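Local structure of putative metal-dependent phosphoesterase (Bifidobacterium adolescentis, 3O0F) at residues G14-C19 with N269-N274; E231-G236 with L254-G259; N105-R110 with R141-R146; L111-R116 with Y176-P181. The protein hydrolyses phosphoesters with the help of bound metal ions, holds adenosine monophosphate beside its iron and zinc ions, and may act as a 5'-3' exonuclease on RNA and DNA. All blocks are in the same frame, centred on the assembly; numbering follows the deposited sequence.

Contacts 1 and 2 lie on one side of the chain's centre and contacts 3 and 4 on the other, about 24 to 29 Å away between centres. The first two reach the same sheet, at its two outermost strands, and touch through His18 with Glu231 and Glu273 with Arg235. Contact 2 is buried and built mainly on backbone bonds; contact 1, partly buried, hangs a loop from one carboxylate. Contacts 3 and 4 share helix 97-124 and the phosphate of AMP, which their arginines grip. Contact 3 is again buried and contact 4 partly so, its loop reaching exposed prolines. Contacts 1 and 2 thus lie beside an iron site, contacts 3 and 4 at the phosphate.

Contact 1: G14-C19 with N269-N274; sequences GWDIHC and NGLGEN. With FE (Fe (III) ion), chain E; EDO (1,2-ethanediol), chain G.
Asp16 OD2 is gripped by two donors, the backbone N of Gly272 at 2.9 Å and the hydroxyl of Ser260 beyond the two segments. The Gly272 N-H meets this oxygen on its anti side, 25° out of the carboxylate plane, with a fairly straight N-H...O angle of 158°. With CG anti to the backbone N (chi1 -175°), the carboxylate reaches from the strand to the loop, while OD1 takes a weak bond from the N of His18. A short acid suits this place because one rigid group serves both segments; an alanine here would probably leave the Gly272 N-H without its acceptor and let the loop drift from the strand. Gly270 to Glu273 form a type II beta turn, closed by Glu273 N to Gly270 O at 3.0 Å, and Gly272 takes the positive phi that a side chain would resist. Leu271 CD1 packs on Cys19 SG at 3.7 Å. In this strand of the PHP domain, His18 NE2 binds an iron ion at 2.2 Å, a site completed by His20, Glu75, Asp261 and water. Strand 44-47 runs parallel to strand 15-19, helix 30-39 packs against Cys19 and Leu271, and helix 278-287 covers Trp15 and Ile17.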
# COMPACT_ATOMS: atom_id res chain seq x y z
N GLY A 14 -4.83 17.09 8.45
CA GLY A 14 -3.54 16.66 7.92
C GLY A 14 -3.67 15.97 6.58
O GLY A 14 -4.52 16.30 5.76
N TRP A 15 -2.82 14.97 6.36
CA TRP A 15 -2.66 14.38 5.05
C TRP A 15 -3.10 12.93 5.12
O TRP A 15 -2.78 12.26 6.10
CB TRP A 15 -1.19 14.40 4.67
CG TRP A 15 -0.58 15.72 4.41
CD1 TRP A 15 -0.57 16.83 5.23
CD2 TRP A 15 0.20 16.05 3.27
NE1 TRP A 15 0.17 17.84 4.62
CE2 TRP A 15 0.62 17.39 3.41
CE3 TRP A 15 0.57 15.35 2.12
CZ2 TRP A 15 1.41 18.03 2.47
CZ3 TRP A 15 1.35 15.98 1.18
CH2 TRP A 15 1.75 17.30 1.34
N ASP A 16 -3.73 12.41 4.07
CA ASP A 16 -3.97 10.97 3.98
C ASP A 16 -2.85 10.38 3.10
O ASP A 16 -2.85 10.58 1.88
CB ASP A 16 -5.34 10.68 3.38
CG ASP A 16 -5.69 9.20 3.38
OD1 ASP A 16 -4.81 8.37 3.65
OD2 ASP A 16 -6.86 8.84 3.16
N ILE A 17 -1.89 9.68 3.70
CA ILE A 17 -0.71 9.27 2.91
C ILE A 17 -0.72 7.81 2.46
O ILE A 17 0.30 7.26 2.06
CB ILE A 17 0.63 9.65 3.61
CG1 ILE A 17 0.92 8.78 4.82
CG2 ILE A 17 0.65 11.12 3.96
CD1 ILE A 17 2.23 9.10 5.46
N HIS A 18 -1.89 7.17 2.54
CA HIS A 18 -2.04 5.76 2.19
C HIS A 18 -3.27 5.54 1.28
O HIS A 18 -4.33 5.15 1.77
CB HIS A 18 -2.19 4.98 3.48
CG HIS A 18 -1.93 3.52 3.34
ND1 HIS A 18 -1.61 2.72 4.43
CD2 HIS A 18 -1.99 2.70 2.26
CE1 HIS A 18 -1.45 1.47 4.01
NE2 HIS A 18 -1.68 1.44 2.70
N CYS A 19 -3.11 5.80 -0.01
CA CYS A 19 -4.24 5.77 -0.97
C CYS A 19 -3.82 5.01 -2.23
O CYS A 19 -2.71 5.23 -2.74
CB CYS A 19 -4.69 7.18 -1.34
SG CYS A 19 -5.04 8.24 0.06
N ASN A 269 -13.07 1.48 3.27
CA ASN A 269 -12.19 2.57 3.82
C ASN A 269 -12.49 3.93 3.16
O ASN A 269 -12.47 4.05 1.92
CB ASN A 269 -10.69 2.21 3.63
CG ASN A 269 -10.33 0.95 4.32
OD1 ASN A 269 -11.10 -0.02 4.27
ND2 ASN A 269 -9.19 0.92 4.99
N GLY A 270 -12.84 4.91 3.97
CA GLY A 270 -13.11 6.27 3.49
C GLY A 270 -11.88 7.13 3.35
O GLY A 270 -11.01 7.13 4.23
N LEU A 271 -11.81 7.88 2.26
CA LEU A 271 -10.69 8.75 1.98
C LEU A 271 -10.65 9.69 3.13
O LEU A 271 -11.68 10.21 3.54
CB LEU A 271 -10.87 9.53 0.67
CG LEU A 271 -9.72 10.42 0.16
CD1 LEU A 271 -8.44 9.63 -0.01
CD2 LEU A 271 -10.16 11.02 -1.22
N GLY A 272 -9.48 9.84 3.72
CA GLY A 272 -9.33 10.76 4.83
C GLY A 272 -9.72 10.28 6.19
O GLY A 272 -9.64 11.05 7.15
N GLU A 273 -10.11 9.01 6.34
CA GLU A 273 -10.61 8.52 7.64
C GLU A 273 -9.53 8.47 8.72
O GLU A 273 -9.85 8.42 9.89
CB GLU A 273 -11.24 7.13 7.52
CG GLU A 273 -10.27 5.97 7.37
CD GLU A 273 -10.97 4.59 7.17
OE1 GLU A 273 -12.19 4.54 6.89
OE2 GLU A 273 -10.26 3.55 7.23
N ASN A 274 -8.26 8.37 8.32
CA ASN A 274 -7.14 8.54 9.25
C ASN A 274 -6.07 9.33 8.54
O ASN A 274 -5.96 9.29 7.28
CB ASN A 274 -6.54 7.17 9.72
CG ASN A 274 -7.33 6.53 10.84
OD1 ASN A 274 -7.90 5.43 10.67
ND2 ASN A 274 -7.39 7.20 12.00
FE FE E . -2.45 -0.20 1.44
C1 EDO G . -14.19 8.76 -0.43
O1 EDO G . -13.92 7.56 0.37
C2 EDO G . -15.03 8.51 -1.69
O2 EDO G . -14.26 7.90 -2.76
O HOH W 1 -2.34 -1.34 3.18

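Contact 2: E231-G236 with L254-G259; sequences EVWHRG and LLVTGG
Trp233 packs its side chain against the neighbouring strand. Trp233 CB lies 3.6 Å from Gly258 CA, an approach that a CB on Gly258 would block by clashing. CG stands beside the backbone N (chi1 -41°), near Thr257 O, which Trp233 CD1 approaches to 3.4 Å; farther out, Trp233 NE1 lies 3.7 Å from Val256 CG1, CE2 meets the same methyl, and Arg242 of helix 239-252 touches the side chain. Val232 CG1 rests over one face of the indole, toward its rim, and Val232 CG2 meets Val256 CG1. Strands 229-233 and 255-258 are the parallel neighbours of a beta-alpha-beta unit whose connecting helix also packs on Val232 and Val256. Between Glu231, paired with Thr257, and Trp233, paired with Gly258, the register slips by one: a beta bulge. Thr257 O consequently accepts two backbone bonds, from Val232 N at 2.8 Å and Trp233 N at 3.0 Å. Gly259 N bonds to Trp233 O, almost in line with the carbonyl (C=O...N angle 171°). A water donates to Glu231 OE2 and also bonds to Thr257 OG1. Extended and acidic, Glu231 reaches His18 ND1 with OE2, a bond that probably orients this iron-binding histidine; His234 NE2 bonds to the iron ligand Asp261.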
# COMPACT_ATOMS: atom_id res chain seq x y z
N GLU A 231 3.06 3.30 10.85
CA GLU A 231 1.71 3.72 10.60
C GLU A 231 0.88 3.25 11.77
O GLU A 231 0.70 2.04 11.96
CB GLU A 231 1.22 3.07 9.29
CG GLU A 231 -0.22 3.37 8.99
CD GLU A 231 -0.65 2.84 7.64
OE1 GLU A 231 -0.56 1.60 7.43
OE2 GLU A 231 -1.07 3.65 6.78
N VAL A 232 0.38 4.21 12.56
CA VAL A 232 -0.37 3.93 13.74
C VAL A 232 -1.84 4.16 13.52
O VAL A 232 -2.69 3.32 13.95
CB VAL A 232 0.13 4.78 14.97
CG1 VAL A 232 -0.79 4.54 16.17
CG2 VAL A 232 1.59 4.41 15.29
N TRP A 233 -2.17 5.27 12.87
CA TRP A 233 -3.57 5.65 12.73
C TRP A 233 -4.12 4.98 11.48
O TRP A 233 -4.01 5.50 10.36
CB TRP A 233 -3.72 7.16 12.68
CG TRP A 233 -2.84 7.91 13.65
CD1 TRP A 233 -1.90 8.83 13.34
CD2 TRP A 233 -2.85 7.79 15.07
NE1 TRP A 233 -1.33 9.33 14.50
CE2 TRP A 233 -1.88 8.69 15.58
CE3 TRP A 233 -3.60 7.02 15.98
CZ2 TRP A 233 -1.63 8.83 16.95
CZ3 TRP A 233 -3.36 7.16 17.35
CH2 TRP A 233 -2.38 8.06 17.82
N HIS A 234 -4.69 3.79 11.68
CA HIS A 234 -5.15 2.93 10.59
C HIS A 234 -6.24 2.05 11.16
O HIS A 234 -6.13 1.55 12.28
CB HIS A 234 -4.00 2.09 10.05
CG HIS A 234 -4.34 1.26 8.84
ND1 HIS A 234 -5.03 0.08 8.92
CD2 HIS A 234 -4.03 1.43 7.53
CE1 HIS A 234 -5.17 -0.43 7.71
NE2 HIS A 234 -4.56 0.36 6.85
N ARG A 235 -7.30 1.85 10.40
CA ARG A 235 -8.46 1.08 10.90
C ARG A 235 -8.12 -0.37 11.27
O ARG A 235 -8.80 -0.94 12.11
CB ARG A 235 -9.61 1.10 9.88
CG ARG A 235 -9.38 0.29 8.58
CD ARG A 235 -10.70 -0.11 7.95
NE ARG A 235 -11.56 1.05 7.70
CZ ARG A 235 -12.88 1.00 7.50
NH1 ARG A 235 -13.55 -0.15 7.51
NH2 ARG A 235 -13.54 2.10 7.28
N GLY A 236 -7.06 -0.94 10.69
CA GLY A 236 -6.57 -2.28 11.05
C GLY A 236 -5.76 -2.43 12.36
O GLY A 236 -5.50 -3.57 12.82
N LEU A 254 10.82 7.53 16.12
CA LEU A 254 10.29 7.25 14.82
C LEU A 254 9.16 8.21 14.50
O LEU A 254 8.45 8.69 15.36
CB LEU A 254 9.80 5.80 14.72
CG LEU A 254 10.80 4.70 15.06
CD1 LEU A 254 10.17 3.33 14.92
CD2 LEU A 254 12.11 4.82 14.23
N LEU A 255 8.94 8.42 13.22
CA LEU A 255 7.74 9.08 12.73
C LEU A 255 6.48 8.22 12.92
O LEU A 255 6.52 6.99 12.82
CB LEU A 255 7.89 9.39 11.23
CG LEU A 255 9.13 10.18 10.86
CD1 LEU A 255 9.26 10.18 9.34
CD2 LEU A 255 9.04 11.59 11.54
N VAL A 256 5.36 8.89 13.21
CA VAL A 256 4.08 8.22 13.39
C VAL A 256 3.15 8.73 12.31
O VAL A 256 2.94 9.95 12.20
CB VAL A 256 3.52 8.51 14.79
CG1 VAL A 256 2.08 7.95 14.92
CG2 VAL A 256 4.46 7.96 15.85
N THR A 257 2.61 7.81 11.52
CA THR A 257 1.75 8.14 10.39
C THR A 257 0.34 7.54 10.54
O THR A 257 0.05 6.75 11.44
CB THR A 257 2.39 7.73 9.03
OG1 THR A 257 2.32 6.31 8.82
CG2 THR A 257 3.86 8.19 8.95
N GLY A 258 -0.56 8.04 9.70
CA GLY A 258 -1.90 7.55 9.57
C GLY A 258 -2.32 7.67 8.11
O GLY A 258 -1.81 8.49 7.34
N GLY A 259 -3.28 6.84 7.72
CA GLY A 259 -3.82 6.90 6.38
C GLY A 259 -5.05 6.02 6.30
O GLY A 259 -5.30 5.22 7.19
O HOH W 2 0.33 6.04 6.84

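Contact 3: N105-R110 with R141-R146; sequences NTRAAR and RTTIGR. With AMP (adenosine monophosphate), chain B; EDO (1,2-ethanediol), chain H.
The guanidinium of Arg110 carries O2 of an ethanediol molecule over one face, offset toward the rim, and presents its edge to AMP, whose O2P lies in its plane. Arg110 NH1 bonds to AMP O2P at 3.0 Å and more weakly to O1P, while Arg110 NH2 bonds to AMP O1P at 2.9 Å. Arg110 NH1 also donates a hydrogen bond to Ile144 O at 3.2 Å, but obliquely: that oxygen sits 26° out of the guanidinium plane. Arg146 brings its own flat group edge-on from the other segment, Arg146 NH1 meeting AMP O3P at 2.7 Å with that oxygen in plane, and its backbone N adds a bond to O2P. Arginine suits both positions, its several N-H groups spreading over a phosphate and neighbouring oxygens. The chain of Arg110 is extended from CG to NE and passes Thr143 CG2, which touches Arg110 CD at 3.5 Å. Beyond it, NE makes a salt bridge to Asp51 and NH2 bonds to Thr77, fixing the group's rotation. A leucine in its place would probably leave Asp51 without its mate and the phosphate less firmly held. Gly145 lies so close to Arg110 and O2P that a side chain would clash with both. A water bridges Arg107 O and Ile144 N. Helix 97-124 thus lies along the loop leading from helix 129-133 into helix 146-155, with Ile144 resting on Thr114.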
# COMPACT_ATOMS: atom_id res chain seq x y z
N ASN A 105 10.58 -7.26 -10.52
CA ASN A 105 10.58 -8.65 -10.10
C ASN A 105 9.32 -8.97 -9.33
O ASN A 105 8.74 -10.04 -9.51
CB ASN A 105 11.77 -9.00 -9.22
CG ASN A 105 13.11 -8.88 -9.94
OD1 ASN A 105 13.15 -8.86 -11.16
ND2 ASN A 105 14.20 -8.79 -9.19
N THR A 106 8.89 -8.07 -8.44
CA THR A 106 7.67 -8.37 -7.65
C THR A 106 6.44 -8.37 -8.55
O THR A 106 5.56 -9.20 -8.37
CB THR A 106 7.44 -7.40 -6.51
OG1 THR A 106 8.53 -7.50 -5.59
CG2 THR A 106 6.12 -7.72 -5.79
N ARG A 107 6.39 -7.46 -9.51
CA ARG A 107 5.25 -7.41 -10.42
C ARG A 107 5.20 -8.67 -11.30
O ARG A 107 4.11 -9.20 -11.51
CB ARG A 107 5.22 -6.12 -11.26
CG ARG A 107 5.02 -4.82 -10.43
CD ARG A 107 4.57 -3.69 -11.33
NE ARG A 107 5.65 -3.32 -12.22
CZ ARG A 107 6.65 -2.48 -11.95
NH1 ARG A 107 6.72 -1.80 -10.79
NH2 ARG A 107 7.57 -2.30 -12.87
N ALA A 108 6.35 -9.16 -11.77
CA ALA A 108 6.38 -10.38 -12.59
C ALA A 108 6.01 -11.60 -11.73
O ALA A 108 5.26 -12.49 -12.18
CB ALA A 108 7.79 -10.56 -13.31
N ALA A 109 6.53 -11.68 -10.51
CA ALA A 109 6.16 -12.76 -9.59
C ALA A 109 4.63 -12.75 -9.27
O ALA A 109 3.96 -13.79 -9.32
CB ALA A 109 7.02 -12.66 -8.27
N ARG A 110 4.10 -11.57 -8.96
CA ARG A 110 2.63 -11.33 -8.85
C ARG A 110 1.79 -11.79 -10.07
O ARG A 110 0.77 -12.46 -9.94
CB ARG A 110 2.33 -9.85 -8.62
CG ARG A 110 2.56 -9.38 -7.19
CD ARG A 110 2.24 -7.86 -7.08
NE ARG A 110 2.04 -7.50 -5.67
CZ ARG A 110 0.97 -7.85 -4.94
NH1 ARG A 110 -0.03 -8.53 -5.47
NH2 ARG A 110 0.90 -7.49 -3.67
N ARG A 141 0.45 -1.44 -16.88
CA ARG A 141 0.89 -0.47 -15.88
C ARG A 141 0.22 -0.65 -14.51
O ARG A 141 0.53 0.08 -13.57
CB ARG A 141 0.69 0.95 -16.39
CG ARG A 141 1.69 1.37 -17.48
CD ARG A 141 1.68 2.87 -17.72
NE ARG A 141 0.34 3.30 -18.11
CZ ARG A 141 -0.11 4.56 -18.07
NH1 ARG A 141 0.66 5.56 -17.69
NH2 ARG A 141 -1.37 4.81 -18.43
N THR A 142 -0.71 -1.61 -14.43
CA THR A 142 -1.36 -1.98 -13.20
C THR A 142 -0.63 -3.15 -12.55
O THR A 142 -0.37 -4.15 -13.18
CB THR A 142 -2.84 -2.38 -13.43
OG1 THR A 142 -3.62 -1.23 -13.84
CG2 THR A 142 -3.46 -2.99 -12.17
N THR A 143 -0.30 -3.00 -11.27
CA THR A 143 0.21 -4.09 -10.43
C THR A 143 -0.93 -5.02 -10.02
O THR A 143 -1.81 -4.63 -9.24
CB THR A 143 0.82 -3.54 -9.14
OG1 THR A 143 1.88 -2.63 -9.44
CG2 THR A 143 1.34 -4.68 -8.25
N ILE A 144 -0.88 -6.26 -10.50
CA ILE A 144 -1.98 -7.20 -10.36
C ILE A 144 -1.89 -7.99 -9.05
O ILE A 144 -0.81 -8.25 -8.53
CB ILE A 144 -1.94 -8.20 -11.50
CG1 ILE A 144 -3.33 -8.84 -11.74
CG2 ILE A 144 -0.89 -9.29 -11.20
CD1 ILE A 144 -3.44 -9.62 -13.07
N GLY A 145 -3.03 -8.44 -8.55
CA GLY A 145 -3.02 -9.33 -7.41
C GLY A 145 -4.40 -9.91 -7.18
O GLY A 145 -5.24 -9.91 -8.08
N ARG A 146 -4.63 -10.41 -5.97
CA ARG A 146 -5.94 -10.99 -5.62
C ARG A 146 -7.15 -10.07 -5.78
O ARG A 146 -8.23 -10.54 -6.14
CB ARG A 146 -5.90 -11.65 -4.23
CG ARG A 146 -5.13 -12.98 -4.24
CD ARG A 146 -4.42 -13.19 -2.93
NE ARG A 146 -5.33 -13.34 -1.82
CZ ARG A 146 -5.15 -12.88 -0.59
NH1 ARG A 146 -4.11 -12.15 -0.25
NH2 ARG A 146 -6.08 -13.12 0.32
P AMP B . -2.24 -10.02 -2.79
O1P AMP B . -1.13 -9.10 -2.42
O2P AMP B . -2.29 -10.17 -4.28
O3P AMP B . -2.26 -11.34 -2.02
O5' AMP B . -3.59 -9.26 -2.39
C5' AMP B . -3.90 -9.02 -1.04
C4' AMP B . -4.28 -7.58 -0.92
O4' AMP B . -5.63 -7.31 -1.39
C3' AMP B . -4.20 -7.11 0.53
O3' AMP B . -3.05 -6.28 0.68
C2' AMP B . -5.47 -6.28 0.58
O2' AMP B . -5.89 -5.53 1.72
C1' AMP B . -5.97 -6.05 -0.83
N9 AMP B . -7.41 -5.73 -0.89
C8 AMP B . -7.95 -4.83 -1.70
N7 AMP B . -9.29 -4.78 -1.53
C5 AMP B . -9.62 -5.68 -0.59
C6 AMP B . -10.85 -6.14 0.07
N6 AMP B . -12.08 -5.60 -0.24
N1 AMP B . -10.73 -7.12 0.99
C2 AMP B . -9.55 -7.68 1.33
N3 AMP B . -8.39 -7.30 0.78
C4 AMP B . -8.36 -6.32 -0.16
C1 EDO H . -2.98 -5.81 -4.66
O1 EDO H . -2.07 -6.79 -4.15
C2 EDO H . -2.92 -5.79 -6.19
O2 EDO H . -1.84 -4.92 -6.56
O HOH W 3 1.82 -7.14 -11.53

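Contact 4: L111-R116 with Y176-P181; sequences LRRTKR and YYIPTP. With AMP (adenosine monophosphate), chain B.
Arg113 NH1 gives the carbonyl O of Ile178 a nearly straight bond, 2.8 Å with an N-H...O angle of 174°, the oxygen lying in the guanidinium plane and the donor almost in line with the C=O. As part of the AMP pocket, Arg113 NH2 likewise meets AMP O2P edge-on at 2.6 Å, and NH1 adds a weak bond to O3P. Thr180 OG1 sits over the centre of one guanidinium face, 3.2 Å from Arg113 CZ; its angle to the N-H groups is poor, so it packs without bonding. Arg113 CG, anti to the backbone N (chi1 -159°), comes 3.5 Å from Pro179 O; bends at chi2 and chi3 then lay CD along Ile178 and turn the guanidinium to the phosphate. Arginine fits because its long aliphatic part can pack on the loop while its charged end serves both carbonyl and phosphate. One step out, Ile178 CD1 lies 3.8 Å from Arg116 CB and over a face of that residue's guanidinium. The loop 176-181, on its way from helix 162-166 to helix 185-194, thereby lies against helix 97-124, where Ile178 also touches Met117 and Arg120, while Arg113 and Tyr177 both meet Arg146 of helix 146-155.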
# COMPACT_ATOMS: atom_id res chain seq x y z
N LEU A 111 2.23 -11.42 -11.26
CA LEU A 111 1.56 -11.83 -12.48
C LEU A 111 1.51 -13.36 -12.60
O LEU A 111 0.45 -13.93 -12.89
CB LEU A 111 2.28 -11.26 -13.69
CG LEU A 111 1.57 -11.46 -15.03
CD1 LEU A 111 0.20 -10.82 -14.91
CD2 LEU A 111 2.36 -10.86 -16.21
N ARG A 112 2.66 -13.98 -12.39
CA ARG A 112 2.81 -15.42 -12.52
C ARG A 112 1.92 -16.16 -11.53
O ARG A 112 1.23 -17.10 -11.88
CB ARG A 112 4.27 -15.78 -12.25
CG ARG A 112 4.64 -17.14 -12.75
CD ARG A 112 6.13 -17.38 -12.61
NE ARG A 112 6.42 -18.23 -11.48
CZ ARG A 112 6.17 -19.53 -11.46
NH1 ARG A 112 5.62 -20.11 -12.52
NH2 ARG A 112 6.46 -20.26 -10.40
N ARG A 113 1.97 -15.69 -10.28
CA ARG A 113 1.20 -16.25 -9.19
C ARG A 113 -0.31 -16.11 -9.41
O ARG A 113 -1.11 -17.01 -9.07
CB ARG A 113 1.57 -15.44 -7.94
CG ARG A 113 1.33 -16.05 -6.60
CD ARG A 113 -0.02 -15.72 -5.94
NE ARG A 113 -0.48 -14.36 -6.06
CZ ARG A 113 -1.04 -13.64 -5.08
NH1 ARG A 113 -1.20 -14.10 -3.84
NH2 ARG A 113 -1.42 -12.41 -5.35
N THR A 114 -0.71 -14.94 -9.90
CA THR A 114 -2.12 -14.58 -9.97
C THR A 114 -2.74 -15.37 -11.13
O THR A 114 -3.86 -15.86 -11.01
CB THR A 114 -2.29 -13.04 -10.06
OG1 THR A 114 -1.76 -12.44 -8.86
CG2 THR A 114 -3.77 -12.64 -10.17
N LYS A 115 -1.97 -15.57 -12.20
CA LYS A 115 -2.38 -16.45 -13.29
C LYS A 115 -2.60 -17.88 -12.79
O LYS A 115 -3.58 -18.50 -13.12
CB LYS A 115 -1.33 -16.48 -14.40
CG LYS A 115 -1.32 -15.31 -15.33
CD LYS A 115 -0.23 -15.48 -16.41
CE LYS A 115 -0.42 -14.50 -17.57
NZ LYS A 115 0.87 -14.23 -18.28
N ARG A 116 -1.67 -18.39 -11.98
CA ARG A 116 -1.77 -19.79 -11.53
C ARG A 116 -2.97 -19.95 -10.62
O ARG A 116 -3.66 -20.95 -10.69
CB ARG A 116 -0.49 -20.29 -10.86
CG ARG A 116 0.59 -20.79 -11.86
CD ARG A 116 1.88 -21.29 -11.20
NE ARG A 116 2.64 -20.18 -10.59
CZ ARG A 116 3.17 -20.18 -9.35
NH1 ARG A 116 3.06 -21.26 -8.56
NH2 ARG A 116 3.82 -19.09 -8.91
N TYR A 176 -7.15 -22.43 -3.08
CA TYR A 176 -6.73 -21.77 -4.31
C TYR A 176 -5.57 -20.81 -4.06
O TYR A 176 -4.80 -20.50 -4.96
CB TYR A 176 -7.89 -20.98 -4.91
CG TYR A 176 -9.17 -21.78 -5.10
CD1 TYR A 176 -9.28 -22.72 -6.12
CD2 TYR A 176 -10.27 -21.59 -4.25
CE1 TYR A 176 -10.46 -23.47 -6.30
CE2 TYR A 176 -11.45 -22.33 -4.42
CZ TYR A 176 -11.54 -23.26 -5.44
OH TYR A 176 -12.70 -24.00 -5.62
N TYR A 177 -5.46 -20.32 -2.83
CA TYR A 177 -4.42 -19.34 -2.49
C TYR A 177 -3.00 -19.81 -2.80
O TYR A 177 -2.62 -20.92 -2.46
CB TYR A 177 -4.52 -18.96 -1.01
CG TYR A 177 -3.50 -17.94 -0.59
CD1 TYR A 177 -3.62 -16.62 -1.03
CD2 TYR A 177 -2.43 -18.27 0.25
CE1 TYR A 177 -2.72 -15.67 -0.66
CE2 TYR A 177 -1.50 -17.30 0.63
CZ TYR A 177 -1.65 -16.00 0.15
OH TYR A 177 -0.77 -14.99 0.48
N ILE A 178 -2.22 -18.94 -3.45
CA ILE A 178 -0.75 -19.09 -3.55
C ILE A 178 -0.06 -17.82 -3.00
O ILE A 178 -0.53 -16.72 -3.27
CB ILE A 178 -0.31 -19.32 -5.00
CG1 ILE A 178 -1.10 -20.48 -5.63
CG2 ILE A 178 1.19 -19.57 -5.06
CD1 ILE A 178 -0.79 -20.74 -7.09
N PRO A 179 1.00 -17.96 -2.19
CA PRO A 179 1.69 -16.74 -1.75
C PRO A 179 2.58 -16.17 -2.87
O PRO A 179 3.09 -16.93 -3.73
CB PRO A 179 2.54 -17.22 -0.55
CG PRO A 179 2.73 -18.65 -0.74
CD PRO A 179 1.60 -19.17 -1.61
N THR A 180 2.76 -14.86 -2.89
CA THR A 180 3.68 -14.26 -3.86
C THR A 180 5.11 -14.26 -3.29
O THR A 180 5.32 -13.79 -2.18
CB THR A 180 3.33 -12.79 -4.20
OG1 THR A 180 1.99 -12.70 -4.68
CG2 THR A 180 4.27 -12.28 -5.29
N PRO A 181 6.10 -14.76 -4.07
CA PRO A 181 7.51 -14.58 -3.64
C PRO A 181 7.79 -13.07 -3.42
O PRO A 181 7.47 -12.25 -4.29
CB PRO A 181 8.33 -15.12 -4.82
CG PRO A 181 7.36 -16.04 -5.57
CD PRO A 181 6.00 -15.41 -5.39
P AMP B . -2.24 -10.02 -2.79
O1P AMP B . -1.13 -9.10 -2.42
O2P AMP B . -2.29 -10.17 -4.28
O3P AMP B . -2.26 -11.34 -2.02
O5' AMP B . -3.59 -9.26 -2.39
C5' AMP B . -3.90 -9.02 -1.04
C4' AMP B . -4.28 -7.58 -0.92
O4' AMP B . -5.63 -7.31 -1.39
C3' AMP B . -4.20 -7.11 0.53
O3' AMP B . -3.05 -6.28 0.68
C2' AMP B . -5.47 -6.28 0.58
O2' AMP B . -5.89 -5.53 1.72
C1' AMP B . -5.97 -6.05 -0.83
N9 AMP B . -7.41 -5.73 -0.89
C8 AMP B . -7.95 -4.83 -1.70
N7 AMP B . -9.29 -4.78 -1.53
C5 AMP B . -9.62 -5.68 -0.59
C6 AMP B . -10.85 -6.14 0.07
N6 AMP B . -12.08 -5.60 -0.24
N1 AMP B . -10.73 -7.12 0.99
C2 AMP B . -9.55 -7.68 1.33
N3 AMP B . -8.39 -7.30 0.78
C4 AMP B . -8.36 -6.32 -0.16